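Local coordinates for protein trehalose-6-phosphate phosphatase (Neosartorya fumigata, PDB 5DXN) that is a phosphatase of the HAD superfamily that holds a magnesium ion at the end of its central parallel strands, at residues A[21-26]-A[209-214]. Numbering follows the deposited sequence.
With MG (magnesium ion), chain B.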
loop_
_atom_site.group_PDB
_atom_site.type_symbol
_atom_site.label_atom_id
_atom_site.label_comp_id
_atom_site.label_asym_id
_atom_site.label_seq_id
_atom_site.Cartn_x
_atom_site.Cartn_y
_atom_site.Cartn_z
ATOM N N ARG A 21 -10.667 15.490 -2.213
ATOM C CA ARG A 21 -10.783 14.060 -2.477
ATOM C C ARG A 21 -9.429 13.387 -2.448
ATOM O O ARG A 21 -8.445 13.981 -2.862
ATOM C CB ARG A 21 -11.429 13.806 -3.825
ATOM C CG ARG A 21 -12.581 14.765 -4.140
ATOM C CD ARG A 21 -13.302 14.274 -5.302
ATOM N NE ARG A 21 -14.335 15.229 -5.743
ATOM C CZ ARG A 21 -14.171 16.139 -6.698
ATOM N NH1 ARG A 21 -13.021 16.247 -7.352
ATOM N NH2 ARG A 21 -15.192 16.931 -7.016
ATOM N N LEU A 22 -9.406 12.150 -1.953
ATOM C CA LEU A 22 -8.162 11.379 -1.870
ATOM C C LEU A 22 -8.338 10.032 -2.566
ATOM O O LEU A 22 -9.280 9.288 -2.275
ATOM C CB LEU A 22 -7.768 11.196 -0.408
ATOM C CG LEU A 22 -6.622 10.238 -0.112
ATOM C CD1 LEU A 22 -5.341 10.763 -0.770
ATOM C CD2 LEU A 22 -6.432 10.087 1.388
ATOM N N PHE A 23 -7.431 9.727 -3.482
ATOM C CA PHE A 23 -7.430 8.445 -4.197
ATOM C C PHE A 23 -6.169 7.678 -3.880
ATOM O O PHE A 23 -5.068 8.209 -4.050
ATOM C CB PHE A 23 -7.509 8.661 -5.712
ATOM C CG PHE A 23 -8.815 9.247 -6.176
ATOM C CD1 PHE A 23 -9.827 8.419 -6.624
ATOM C CD2 PHE A 23 -9.026 10.619 -6.138
ATOM C CE1 PHE A 23 -11.041 8.949 -7.049
ATOM C CE2 PHE A 23 -10.240 11.162 -6.544
ATOM C CZ PHE A 23 -11.245 10.327 -7.009
ATOM N N MET A 24 -6.310 6.423 -3.470
ATOM C CA MET A 24 -5.132 5.587 -3.224
ATOM C C MET A 24 -5.288 4.300 -4.021
ATOM O O MET A 24 -6.157 3.470 -3.730
ATOM C CB MET A 24 -4.968 5.326 -1.719
ATOM C CG MET A 24 -4.759 6.600 -0.942
ATOM S SD MET A 24 -4.550 6.411 0.833
ATOM C CE MET A 24 -6.215 6.040 1.346
ATOM N N PHE A 25 -4.485 4.163 -5.071
ATOM C CA PHE A 25 -4.620 3.061 -6.011
ATOM C C PHE A 25 -3.428 2.137 -5.929
ATOM O O PHE A 25 -2.310 2.585 -6.171
ATOM C CB PHE A 25 -4.680 3.550 -7.461
ATOM C CG PHE A 25 -5.841 4.441 -7.785
ATOM C CD1 PHE A 25 -7.091 4.200 -7.284
ATOM C CD2 PHE A 25 -5.667 5.508 -8.628
ATOM C CE1 PHE A 25 -8.168 5.050 -7.619
ATOM C CE2 PHE A 25 -6.725 6.344 -8.972
ATOM C CZ PHE A 25 -7.965 6.108 -8.476
ATOM N N ASP A 26 -3.660 0.865 -5.634
ATOM C CA ASP A 26 -2.682 -0.170 -5.977
ATOM C C ASP A 26 -2.541 -0.208 -7.502
ATOM O O ASP A 26 -3.480 0.162 -8.215
ATOM C CB ASP A 26 -3.135 -1.537 -5.439
ATOM C CG ASP A 26 -2.235 -2.670 -5.890
ATOM O OD1 ASP A 26 -1.019 -2.555 -5.696
ATOM O OD2 ASP A 26 -2.757 -3.658 -6.445
ATOM N N PRO A 209 -10.359 15.051 3.956
ATOM C CA PRO A 209 -10.969 14.787 2.648
ATOM C C PRO A 209 -12.402 14.300 2.846
ATOM O O PRO A 209 -12.660 13.573 3.802
ATOM C CB PRO A 209 -10.085 13.682 2.052
ATOM C CG PRO A 209 -9.475 13.005 3.241
ATOM C CD PRO A 209 -9.315 14.070 4.302
ATOM N N GLU A 210 -13.323 14.723 1.990
ATOM C CA GLU A 210 -14.710 14.299 2.136
ATOM C C GLU A 210 -15.026 13.151 1.183
ATOM O O GLU A 210 -16.147 12.651 1.141
ATOM C CB GLU A 210 -15.648 15.500 1.916
ATOM C CG GLU A 210 -15.565 16.512 3.069
ATOM C CD GLU A 210 -16.110 17.893 2.713
ATOM O OE1 GLU A 210 -15.858 18.371 1.587
ATOM O OE2 GLU A 210 -16.786 18.503 3.573
ATOM N N PHE A 211 -14.008 12.688 0.469
ATOM C CA PHE A 211 -14.133 11.551 -0.450
ATOM C C PHE A 211 -12.802 10.828 -0.473
ATOM O O PHE A 211 -11.789 11.441 -0.781
ATOM C CB PHE A 211 -14.512 12.009 -1.850
ATOM C CG PHE A 211 -14.612 10.900 -2.892
ATOM C CD1 PHE A 211 -15.842 10.358 -3.214
ATOM C CD2 PHE A 211 -13.484 10.415 -3.544
ATOM C CE1 PHE A 211 -15.962 9.368 -4.175
ATOM C CE2 PHE A 211 -13.593 9.427 -4.521
ATOM C CZ PHE A 211 -14.845 8.887 -4.826
ATOM N N VAL A 212 -12.822 9.548 -0.147
ATOM C CA VAL A 212 -11.620 8.716 -0.211
ATOM C C VAL A 212 -11.954 7.449 -0.982
ATOM O O VAL A 212 -12.920 6.770 -0.654
ATOM C CB VAL A 212 -11.113 8.332 1.171
ATOM C CG1 VAL A 212 -9.834 7.473 1.024
ATOM C CG2 VAL A 212 -10.823 9.546 2.000
ATOM N N LEU A 213 -11.201 7.166 -2.033
ATOM C CA LEU A 213 -11.371 5.927 -2.791
ATOM C C LEU A 213 -10.077 5.153 -2.727
ATOM O O LEU A 213 -9.015 5.650 -3.132
ATOM C CB LEU A 213 -11.765 6.211 -4.253
ATOM C CG LEU A 213 -11.840 4.995 -5.182
ATOM C CD1 LEU A 213 -12.883 3.936 -4.642
ATOM C CD2 LEU A 213 -12.180 5.408 -6.609
ATOM N N CYS A 214 -10.162 3.941 -2.206
ATOM C CA CYS A 214 -8.968 3.149 -1.960
ATOM C C CYS A 214 -9.198 1.792 -2.610
ATOM O O CYS A 214 -10.179 1.122 -2.288
ATOM C CB CYS A 214 -8.732 3.046 -0.460
ATOM S SG CYS A 214 -7.351 1.982 -0.056
HETATM MG MG MG B . -2.031 -5.487 -6.673
HETATM O O HOH W 1 -0.019 -4.984 -6.766
HETATM O O HOH W 2 -1.848 -5.749 -4.666
HETATM O O HOH W 3 -1.606 -7.515 -7.070
#
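Phe23 and Leu213 face each other across two neighbouring parallel strands in the core of a HAD-type Rossmann-like fold, where 21-26 runs between 60-65 and 211-216. The two strand axes lie 4.7 Å apart. Three backbone hydrogen bonds join them: Leu22 N to Phe211 O, Leu213 N back to Leu22 O, and Met24 N to Leu213 O, the last of these 2.8 Å long and nearly straight at 170°.

On one face of the sheet, Phe23 can be followed outward. Its CB leaves the strand with CG anti to the carbonyl carbon (chi1 -67°), and the ring then leans over the neighbouring strand. CD1 rests 3.8 Å from Leu213 CB, while CE1 has Leu213 CD2 at the ring's edge, 3.7 Å away, and also touches Phe211 CE2. CZ, at the far end, comes closer to that same Phe211 CE2, at 3.5 Å; the two rings meet obliquely, their planes 48° apart. Phe211 is also touched by Arg21 CB, whereas the guanidinium of Arg21 turns elsewhere, to Asp57 and Asn60.

The other face carries Leu22, Met24, Val212 and Cys214, with helix 190-199 lying against Leu22 and Met24. A bend at the end of its chain leaves Met24 CE 3.9 Å from Val212 CG1.

Strand 21-26 leads to the metal site. Asp26, probably the first aspartate of the HAD DxDx(T/V) motif, shares the magnesium with Asp28 O and Asp217. Its OD2 binds the ion at 2.0 Å, and its OD1 accepts a hydrogen bond from a water that is itself a magnesium ligand.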